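Local coordinates for putative heme binding protein (Tannerella forsythia, PDB 6EU8), which probably binds heme as an HmuY-like protein and is captured here in its heme-free form, at residues Ile71-Phe76 and Val187-Glu192; Glu82-Ala87 and Tyr104-Glu109; Lys89-Ser94 and Lys171-Asp176. All blocks are in the same frame, centred on the assembly; numbering follows the deposited sequence. Where two conformers were deposited one is given.

Contact 1 (Ile71-Phe76 and Val187-Glu192)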
loop_
_atom_site.group_PDB
_atom_site.type_symbol
_atom_site.label_atom_id
_atom_site.label_comp_id
_atom_site.label_asym_id
_atom_site.label_seq_id
_atom_site.Cartn_x
_atom_site.Cartn_y
_atom_site.Cartn_z
ATOM N N ILE A 71 0.854 -3.967 -6.689
ATOM C CA ILE A 71 0.634 -3.401 -5.341
ATOM C C ILE A 71 -0.129 -2.081 -5.455
ATOM O O ILE A 71 -0.165 -1.461 -6.508
ATOM C CB ILE A 71 1.951 -3.196 -4.528
ATOM C CG1 ILE A 71 2.860 -2.145 -5.144
ATOM C CG2 ILE A 71 2.703 -4.528 -4.339
ATOM C CD1 ILE A 71 3.997 -1.735 -4.219
ATOM N N ALA A 72 -0.803 -1.674 -4.367
ATOM C CA ALA A 72 -1.505 -0.384 -4.281
ATOM C C ALA A 72 -1.287 0.252 -2.919
ATOM O O ALA A 72 -1.151 -0.450 -1.914
ATOM C CB ALA A 72 -2.977 -0.542 -4.563
ATOM N N ILE A 73 -1.244 1.588 -2.924
ATOM C CA ILE A 73 -0.827 2.376 -1.771
ATOM C C ILE A 73 -1.903 3.451 -1.473
ATOM O O ILE A 73 -2.350 4.178 -2.371
ATOM C CB ILE A 73 0.566 3.027 -2.019
ATOM C CG1 ILE A 73 1.618 1.951 -2.398
ATOM C CG2 ILE A 73 1.026 3.832 -0.784
ATOM C CD1 ILE A 73 2.991 2.535 -2.682
ATOM N N HIS A 74 -2.307 3.532 -0.188
ATOM C CA HIS A 74 -3.210 4.561 0.343
ATOM C C HIS A 74 -2.559 5.061 1.621
ATOM O O HIS A 74 -2.454 4.315 2.558
ATOM C CB HIS A 74 -4.589 3.980 0.663
ATOM C CG HIS A 74 -5.405 4.806 1.640
ATOM N ND1 HIS A 74 -5.314 4.657 3.008
ATOM C CD2 HIS A 74 -6.347 5.761 1.430
ATOM C CE1 HIS A 74 -6.139 5.496 3.598
ATOM N NE2 HIS A 74 -6.778 6.172 2.663
ATOM N N ARG A 75 -2.137 6.343 1.671
ATOM C CA ARG A 75 -1.339 6.807 2.806
ATOM C C ARG A 75 -0.197 5.806 3.081
ATOM O O ARG A 75 0.584 5.603 2.155
ATOM C CB ARG A 75 -2.232 7.067 4.018
ATOM C CG ARG A 75 -3.295 8.154 3.827
ATOM C CD ARG A 75 -2.774 9.614 3.825
ATOM N NE ARG A 75 -1.931 9.898 4.985
ATOM C CZ ARG A 75 -1.330 11.076 5.232
ATOM N NH1 ARG A 75 -1.451 12.081 4.393
ATOM N NH2 ARG A 75 -0.566 11.212 6.306
ATOM N N PHE A 76 -0.074 5.213 4.276
ATOM C CA PHE A 76 0.989 4.208 4.525
ATOM C C PHE A 76 0.460 2.775 4.472
ATOM O O PHE A 76 1.197 1.813 4.782
ATOM C CB PHE A 76 1.744 4.492 5.836
ATOM C CG PHE A 76 2.504 5.812 5.872
ATOM C CD1 PHE A 76 2.984 6.445 4.720
ATOM C CD2 PHE A 76 2.727 6.423 7.106
ATOM C CE1 PHE A 76 3.693 7.633 4.793
ATOM C CE2 PHE A 76 3.437 7.638 7.170
ATOM C CZ PHE A 76 3.904 8.219 6.038
ATOM N N VAL A 187 5.682 8.076 -0.821
ATOM C CA VAL A 187 6.255 6.775 -0.521
ATOM C C VAL A 187 7.229 6.367 -1.611
ATOM O O VAL A 187 6.815 6.241 -2.772
ATOM C CB VAL A 187 5.125 5.726 -0.370
ATOM C CG1 VAL A 187 5.689 4.335 -0.121
ATOM C CG2 VAL A 187 4.164 6.134 0.743
ATOM N N SER A 188 8.503 6.174 -1.249
ATOM C CA SER A 188 9.570 5.739 -2.210
ATOM C C SER A 188 10.095 4.352 -1.873
ATOM O O SER A 188 10.232 4.014 -0.695
ATOM C CB SER A 188 10.729 6.752 -2.246
ATOM O OG SER A 188 10.314 8.017 -2.700
ATOM N N PHE A 189 10.371 3.527 -2.910
ATOM C CA PHE A 189 10.956 2.215 -2.714
ATOM C C PHE A 189 11.800 1.818 -3.914
ATOM O O PHE A 189 11.548 2.282 -5.030
ATOM C CB PHE A 189 9.855 1.141 -2.477
ATOM C CG PHE A 189 8.726 1.184 -3.480
ATOM C CD1 PHE A 189 7.660 2.044 -3.323
ATOM C CD2 PHE A 189 8.743 0.353 -4.610
ATOM C CE1 PHE A 189 6.629 2.102 -4.274
ATOM C CE2 PHE A 189 7.715 0.392 -5.547
ATOM C CZ PHE A 189 6.655 1.257 -5.381
ATOM N N ASN A 190 12.786 0.974 -3.645
ATOM C CA ASN A 190 13.560 0.288 -4.681
ATOM C C ASN A 190 12.998 -1.119 -4.792
ATOM O O ASN A 190 12.527 -1.684 -3.806
ATOM C CB ASN A 190 15.043 0.244 -4.274
ATOM C CG ASN A 190 15.662 1.629 -4.143
ATOM O OD1 ASN A 190 15.199 2.596 -4.737
ATOM N ND2 ASN A 190 16.737 1.710 -3.353
ATOM N N TYR A 191 13.011 -1.713 -5.996
ATOM C CA TYR A 191 12.588 -3.098 -6.140
ATOM C C TYR A 191 13.340 -3.893 -7.229
ATOM O O TYR A 191 13.922 -3.295 -8.120
ATOM C CB TYR A 191 11.057 -3.199 -6.379
ATOM C CG TYR A 191 10.573 -2.620 -7.665
ATOM C CD1 TYR A 191 10.243 -1.278 -7.784
ATOM C CD2 TYR A 191 10.435 -3.430 -8.805
ATOM C CE1 TYR A 191 9.761 -0.754 -8.984
ATOM C CE2 TYR A 191 9.982 -2.914 -9.983
ATOM C CZ TYR A 191 9.634 -1.600 -10.076
ATOM O OH TYR A 191 9.170 -1.101 -11.263
ATOM N N GLU A 192 13.274 -5.206 -7.119
ATOM C CA GLU A 192 13.760 -6.142 -8.161
ATOM C C GLU A 192 12.610 -7.136 -8.451
ATOM O O GLU A 192 12.288 -7.978 -7.616
ATOM C CB GLU A 192 15.058 -6.847 -7.711
ATOM C CG GLU A 192 16.181 -5.870 -7.373
ATOM C CD GLU A 192 17.564 -6.508 -7.220
ATOM O OE1 GLU A 192 17.666 -7.741 -7.110
ATOM O OE2 GLU A 192 18.561 -5.736 -7.193
#
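Ile73 and Phe189 run alongside one another, heading opposite ways, where two strands of different sheets face one another. The contacts between side chains are all apolar; one methyl also meets a backbone carbonyl. Ile73 CD1 lies 4.0 Å from Phe189 CE1, oblique to the ring. The same methyl meets Val187 CG1 at 4.1 Å, with the two side chains tip to tip. Ile71 and Phe189 point at one another from their two strands, with Ile71 CD1 4.2 Å from Phe189 CZ. Phe189 CG sits between the backbone N and the carbonyl carbon (chi1 49°), which turns the CE1 and CZ end of the ring to the two isoleucine methyls. At the loop end of the contact, Val187 CG2 sits at the edge of the Phe76 ring, near its plane, 4.2 Å from Phe76 CD1. Trp143 packs edge-to-face with the same ring.

Val187 CG2 also stands 3.9 Å from Arg75 O. This carbonyl is buried here and has no hydrogen-bond partner in the model. The guanidinium of Arg75 bonds to Thr20 O and to a malonate ion, probably from the crystallisation liquor.

The axes of strands 71-74 and 187-192 come no closer than 10.3 Å, and no hydrogen bond links the segments. Each strand bonds within its own sheet, 71-74 to strands 24-28 and 77-80. The two sheets are therefore joined here by hydrophobic side chains, as in the core of a layered beta fold.

Contact 2 (Glu82-Ala87 and Tyr104-Glu109)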
loop_
_atom_site.group_PDB
_atom_site.type_symbol
_atom_site.label_atom_id
_atom_site.label_comp_id
_atom_site.label_asym_id
_atom_site.label_seq_id
_atom_site.Cartn_x
_atom_site.Cartn_y
_atom_site.Cartn_z
ATOM N N GLU A 82 -4.454 -9.627 -5.012
ATOM C CA GLU A 82 -4.557 -11.048 -4.630
ATOM C C GLU A 82 -3.185 -11.747 -4.545
ATOM O O GLU A 82 -2.993 -12.887 -5.032
ATOM C CB GLU A 82 -5.520 -11.798 -5.593
ATOM C CG GLU A 82 -6.956 -11.309 -5.568
ATOM C CD GLU A 82 -7.799 -11.953 -6.666
ATOM O OE1 GLU A 82 -7.748 -13.187 -6.791
ATOM O OE2 GLU A 82 -8.468 -11.239 -7.430
ATOM N N GLY A 83 -2.226 -11.067 -3.926
ATOM C CA GLY A 83 -0.889 -11.584 -3.666
ATOM C C GLY A 83 -0.623 -11.981 -2.242
ATOM O O GLY A 83 -1.536 -12.090 -1.427
ATOM N N GLU A 84 0.641 -12.256 -1.938
ATOM C CA GLU A 84 1.038 -12.639 -0.578
ATOM C C GLU A 84 2.471 -12.216 -0.308
ATOM O O GLU A 84 3.283 -12.123 -1.251
ATOM C CB GLU A 84 0.780 -14.139 -0.331
ATOM C CG GLU A 84 1.491 -15.081 -1.307
ATOM C CD GLU A 84 1.109 -16.557 -1.141
ATOM O OE1 GLU A 84 0.253 -16.903 -0.303
ATOM O OE2 GLU A 84 1.703 -17.379 -1.854
ATOM N N ALA A 85 2.776 -11.922 0.969
ATOM C CA ALA A 85 4.070 -11.325 1.340
ATOM C C ALA A 85 4.706 -11.907 2.602
ATOM O O ALA A 85 4.012 -12.421 3.471
ATOM C CB ALA A 85 3.873 -9.810 1.539
ATOM N N ILE A 86 6.043 -11.812 2.654
ATOM C CA ILE A 86 6.876 -11.993 3.860
ATOM C C ILE A 86 7.847 -10.848 4.043
ATOM O O ILE A 86 8.218 -10.167 3.092
ATOM C CB ILE A 86 7.754 -13.297 3.856
ATOM C CG1 ILE A 86 8.752 -13.307 2.685
ATOM C CG2 ILE A 86 6.876 -14.511 3.834
ATOM C CD1 ILE A 86 9.724 -14.477 2.720
ATOM N N ALA A 87 8.231 -10.622 5.309
ATOM C CA ALA A 87 9.367 -9.784 5.650
ATOM C C ALA A 87 10.552 -10.694 5.935
ATOM O O ALA A 87 10.517 -11.469 6.895
ATOM C CB ALA A 87 9.085 -8.911 6.868
ATOM N N TYR A 104 4.024 -16.947 3.919
ATOM C CA TYR A 104 3.469 -15.813 3.183
ATOM C C TYR A 104 2.044 -15.508 3.646
ATOM O O TYR A 104 1.256 -16.427 3.876
ATOM C CB TYR A 104 3.518 -16.091 1.680
ATOM C CG TYR A 104 4.925 -16.011 1.108
ATOM C CD1 TYR A 104 5.806 -17.124 1.147
ATOM C CD2 TYR A 104 5.378 -14.861 0.497
ATOM C CE1 TYR A 104 7.082 -17.033 0.630
ATOM C CE2 TYR A 104 6.657 -14.764 -0.020
ATOM C CZ TYR A 104 7.511 -15.872 0.036
ATOM O OH TYR A 104 8.783 -15.754 -0.483
ATOM N N LYS A 105 1.728 -14.213 3.814
ATOM C CA LYS A 105 0.406 -13.771 4.208
ATOM C C LYS A 105 -0.340 -12.982 3.115
ATOM O O LYS A 105 0.225 -12.043 2.503
ATOM C CB LYS A 105 0.504 -12.878 5.443
ATOM C CG LYS A 105 1.183 -13.481 6.653
ATOM C CD LYS A 105 0.484 -14.776 7.049
ATOM C CE LYS A 105 0.885 -15.219 8.442
ATOM N NZ LYS A 105 -0.035 -16.298 8.876
ATOM N N LYS A 106 -1.585 -13.382 2.876
ATOM C CA LYS A 106 -2.483 -12.702 1.940
ATOM C C LYS A 106 -3.101 -11.444 2.603
ATOM O O LYS A 106 -3.016 -11.251 3.810
ATOM C CB LYS A 106 -3.623 -13.632 1.487
ATOM C CG LYS A 106 -3.168 -14.819 0.633
ATOM C CD LYS A 106 -4.230 -15.910 0.587
ATOM C CE LYS A 106 -3.648 -17.227 0.080
ATOM N NZ LYS A 106 -3.094 -17.094 -1.295
ATOM N N ASP A 107 -3.688 -10.596 1.772
ATOM C CA ASP A 107 -4.353 -9.366 2.271
ATOM C C ASP A 107 -5.565 -9.735 3.136
ATOM O O ASP A 107 -6.211 -10.797 2.907
ATOM C CB ASP A 107 -4.829 -8.484 1.141
ATOM C CG ASP A 107 -3.718 -7.902 0.288
ATOM O OD1 ASP A 107 -2.509 -8.223 0.419
ATOM O OD2 ASP A 107 -4.108 -7.136 -0.597
ATOM N N VAL A 108 -5.889 -8.865 4.098
ATOM C CA VAL A 108 -7.068 -9.028 4.970
ATOM C C VAL A 108 -8.064 -7.901 4.710
ATOM O O VAL A 108 -7.674 -6.828 4.259
ATOM C CB VAL A 108 -6.706 -9.092 6.465
ATOM C CG1 VAL A 108 -5.760 -10.275 6.723
ATOM C CG2 VAL A 108 -6.105 -7.798 6.992
ATOM N N GLU A 109 -9.331 -8.172 4.967
ATOM C CA GLU A 109 -10.421 -7.195 4.842
ATOM C C GLU A 109 -10.638 -6.519 6.178
ATOM O O GLU A 109 -10.789 -7.215 7.209
ATOM C CB GLU A 109 -11.740 -7.880 4.428
ATOM C CG GLU A 109 -11.761 -8.348 2.977
ATOM C CD GLU A 109 -13.140 -8.768 2.475
ATOM O OE1 GLU A 109 -14.098 -8.894 3.275
ATOM O OE2 GLU A 109 -13.260 -8.971 1.248
HETATM O O HOH W 1 -5.699 -8.614 -2.498
HETATM O O HOH W 2 -4.073 -11.102 -1.076
#
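Ile86 crosses the ring of Tyr104 obliquely and lies over one of its faces. Its CG2 stands 3.6 Å from the ring centroid, 10° off the normal, which makes a CH-pi contact. The other branch runs out along the ring. Ile86 CG1 passes Tyr104 CE2 at 3.7 Å, and CD1 ends beside the phenol oxygen. Ile86 CG1 lies between the backbone N and the carbonyl carbon, and from there this branch follows the ring toward its hydroxyl end. The Tyr104 hydroxyl is hydrogen-bonded to Pro100 O, and Lys163 makes a cation-pi contact with the ring.

Glu84 crosses Tyr104 at about a right angle. Its carboxylate plane is 34° from the ring plane, and Glu84 CD touches Tyr104 CB at 3.7 Å. Lys106 lies alongside Glu84 and points the same way. Its bend at the last torsion brings Lys106 NZ to 3.5 Å from Glu84 OE1, a weak salt bridge.

The backbones meet in a single firm antiparallel pair, part of the large sheet of the protein. Ala85 and Lys105 are a hydrogen-bonded pair. Lys105 N donates to Ala85 O at 2.9 Å, nearly straight at 170°. Ala85 N donates to Lys105 O at 3.0 Å. On its other edge, strand 84-87 bonds to strand 160-163.

Beyond this pair two waters bridge the segments. One water accepts from Asp107 N and donates to Gly83 O at 2.7 Å. A second accepts from Glu82 N and donates to Asp107 OD2. Asp107 OD1 is held by Asn137 and Thr80.

Contact 3 (Lys89-Ser94 and Lys171-Asp176)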
loop_
_atom_site.group_PDB
_atom_site.type_symbol
_atom_site.label_atom_id
_atom_site.label_comp_id
_atom_site.label_asym_id
_atom_site.label_seq_id
_atom_site.Cartn_x
_atom_site.Cartn_y
_atom_site.Cartn_z
ATOM N N LYS A 89 14.642 -11.320 6.902
ATOM C CA LYS A 89 15.645 -10.764 7.814
ATOM C C LYS A 89 16.753 -9.995 7.128
ATOM O O LYS A 89 17.611 -9.424 7.809
ATOM C CB LYS A 89 16.260 -11.887 8.667
ATOM C CG LYS A 89 17.254 -12.789 7.933
ATOM C CD LYS A 89 17.874 -13.810 8.893
ATOM C CE LYS A 89 18.632 -14.912 8.152
ATOM N NZ LYS A 89 19.876 -14.472 7.447
ATOM N N GLU A 90 16.776 -9.978 5.796
ATOM C CA GLU A 90 17.850 -9.365 5.043
ATOM C C GLU A 90 17.631 -7.876 4.834
ATOM O O GLU A 90 16.476 -7.398 4.821
ATOM C CB GLU A 90 18.040 -10.063 3.673
ATOM C CG GLU A 90 18.193 -11.590 3.728
ATOM C CD GLU A 90 19.376 -12.094 4.570
ATOM O OE1 GLU A 90 20.366 -11.351 4.737
ATOM O OE2 GLU A 90 19.297 -13.234 5.077
ATOM N N THR A 91 18.745 -7.160 4.693
ATOM C CA THR A 91 18.745 -5.726 4.409
ATOM C C THR A 91 19.234 -5.403 2.989
ATOM O O THR A 91 19.147 -4.267 2.560
ATOM C CB THR A 91 19.568 -4.946 5.477
ATOM O OG1 THR A 91 19.022 -3.633 5.651
ATOM C CG2 THR A 91 21.058 -4.820 5.112
ATOM N N GLU A 92 19.738 -6.405 2.263
ATOM C CA GLU A 92 20.292 -6.205 0.910
ATOM C C GLU A 92 19.692 -7.218 -0.066
ATOM O O GLU A 92 19.556 -8.392 0.258
ATOM C CB GLU A 92 21.823 -6.364 0.932
ATOM C CG GLU A 92 22.551 -5.266 1.692
ATOM C CD GLU A 92 24.029 -5.564 1.933
ATOM O OE1 GLU A 92 24.483 -6.708 1.671
ATOM O OE2 GLU A 92 24.739 -4.644 2.410
ATOM N N PHE A 93 19.365 -6.761 -1.271
ATOM C CA PHE A 93 18.730 -7.637 -2.275
ATOM C C PHE A 93 19.606 -8.835 -2.641
ATOM O O PHE A 93 19.090 -9.939 -2.800
ATOM C CB PHE A 93 18.430 -6.900 -3.569
ATOM C CG PHE A 93 17.370 -5.818 -3.469
ATOM C CD1 PHE A 93 16.171 -6.021 -2.781
ATOM C CD2 PHE A 93 17.555 -4.618 -4.140
ATOM C CE1 PHE A 93 15.202 -5.010 -2.745
ATOM C CE2 PHE A 93 16.595 -3.617 -4.110
ATOM C CZ PHE A 93 15.413 -3.821 -3.405
ATOM N N SER A 94 20.918 -8.621 -2.740
ATOM C CA SER A 94 21.841 -9.728 -3.108
ATOM C C SER A 94 21.864 -10.899 -2.101
ATOM O O SER A 94 22.296 -12.005 -2.444
ATOM C CB SER A 94 23.262 -9.196 -3.363
ATOM O OG SER A 94 23.808 -8.536 -2.240
ATOM N N LYS A 171 11.284 -8.424 -4.843
ATOM C CA LYS A 171 11.964 -7.960 -3.629
ATOM C C LYS A 171 11.774 -6.465 -3.558
ATOM O O LYS A 171 12.041 -5.744 -4.530
ATOM C CB LYS A 171 13.461 -8.269 -3.717
ATOM C CG LYS A 171 13.796 -9.735 -3.981
ATOM C CD LYS A 171 15.296 -9.869 -4.204
ATOM C CE LYS A 171 15.663 -11.047 -5.083
ATOM N NZ LYS A 171 17.145 -11.000 -5.306
ATOM N N ILE A 172 11.324 -5.966 -2.395
ATOM C CA ILE A 172 11.025 -4.541 -2.215
ATOM C C ILE A 172 11.694 -3.996 -0.935
ATOM O O ILE A 172 11.589 -4.626 0.114
ATOM C CB ILE A 172 9.486 -4.308 -2.124
ATOM C CG1 ILE A 172 8.737 -4.871 -3.362
ATOM C CG2 ILE A 172 9.201 -2.827 -1.943
ATOM C CD1 ILE A 172 7.211 -4.769 -3.310
ATOM N N LYS A 173 12.407 -2.879 -1.069
ATOM C CA LYS A 173 12.968 -2.156 0.084
ATOM C C LYS A 173 12.450 -0.731 0.036
ATOM O O LYS A 173 12.732 0.030 -0.895
ATOM C CB LYS A 173 14.508 -2.163 0.047
ATOM C CG LYS A 173 15.127 -1.512 1.290
ATOM C CD LYS A 173 16.373 -2.232 1.785
ATOM C CE LYS A 173 17.170 -1.365 2.765
ATOM N NZ LYS A 173 17.768 -2.156 3.883
ATOM N N PHE A 174 11.677 -0.338 1.064
ATOM C CA PHE A 174 11.147 1.021 1.161
ATOM C C PHE A 174 12.249 1.939 1.658
ATOM O O PHE A 174 13.033 1.538 2.513
ATOM C CB PHE A 174 9.914 1.104 2.074
ATOM C CG PHE A 174 8.711 0.366 1.530
ATOM C CD1 PHE A 174 8.540 -0.984 1.794
ATOM C CD2 PHE A 174 7.759 1.024 0.742
ATOM C CE1 PHE A 174 7.458 -1.691 1.280
ATOM C CE2 PHE A 174 6.681 0.317 0.226
ATOM C CZ PHE A 174 6.525 -1.034 0.513
ATOM N N THR A 175 12.355 3.113 1.054
ATOM C CA THR A 175 13.434 4.051 1.366
ATOM C C THR A 175 12.982 5.359 1.994
ATOM O O THR A 175 13.756 5.966 2.748
ATOM C CB THR A 175 14.290 4.371 0.120
ATOM O OG1 THR A 175 13.513 5.023 -0.893
ATOM C CG2 THR A 175 14.932 3.104 -0.428
ATOM N N ASP A 176 11.766 5.818 1.687
ATOM C CA ASP A 176 11.258 7.094 2.204
ATOM C C ASP A 176 9.741 7.076 2.383
ATOM O O ASP A 176 9.010 6.450 1.588
ATOM C CB ASP A 176 11.629 8.277 1.270
ATOM C CG ASP A 176 13.141 8.357 0.945
ATOM O OD1 ASP A 176 13.600 7.699 -0.036
ATOM O OD2 ASP A 176 13.869 9.130 1.641
#
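The loop that follows strand 84-87 folds back over strand 169-178 of the large antiparallel sheet, and Phe93 lies against that strand. The ring meets Lys171, Ile172 and Lys173. Phe93 CD1 packs 3.6 Å from Lys171 CB, and the two side chains pass flank to flank, pointing contrary ways. Phe93 CZ sits 3.9 Å from Lys173 CB, and these side chains cross at a slant. The backbone N of Lys173 comes to the ring edge, near its plane. Val159 and Glu192 also touch Phe93.

The two lysines extend from the strand and reach the loop backbone around Phe93. Lys173 NZ donates to Thr91 O at 2.8 Å. The bond lies in the carbonyl plane, on a lone pair. With CG anti to the backbone N (chi1 -176°) and bends at chi2 and chi4, the chain of Lys173 carries its ammonium to the loop. A second bond joins this ammonium to Lys157 O. Thr91 has two deposited conformers; in the one given, its OG1 also bonds to Lys157 O, and the close approach of its hydroxyl to the ammonium has too poor an angle for a hydrogen bond.

Lys171 keeps an extended chain beyond CG and runs beside the loop. Its NZ reaches Phe93 O at 3.3 Å, a weak bond. Val96 O is its stronger partner. Both ammonium groups thus meet backbone carbonyls of the loop.

At the far end of segment 171-176, Thr175 and Asp176 both face Ser188. This is a classic beta bulge in the pairing with strand 184-194. The arrangement is that of a surface loop packed on an antiparallel beta-sheet through an aromatic ring, with lysine ammonium groups bonded to loop carbonyls.

How the contacts relate
From the N terminus, the chain first enters contact 1 at 71-76. It then passes through 82-87 of contact 2 and 89-94 of contact 3. Contact 2 closes first, at 104-109, and makes a short loop. Contact 3 closes at 171-176, and its loop crosses that of contact 2. Contact 1 closes last, at 187-192, and its long loop encloses both others. Contact 1 joins the four-stranded sheet to the large sheet. Contact 2 pairs strands within the large sheet, and contact 3 lays a loop on it. Contacts 1 and 3 touch through neighbouring strands 169-178 and 184-194. Contacts 2 and 3 adjoin only in sequence.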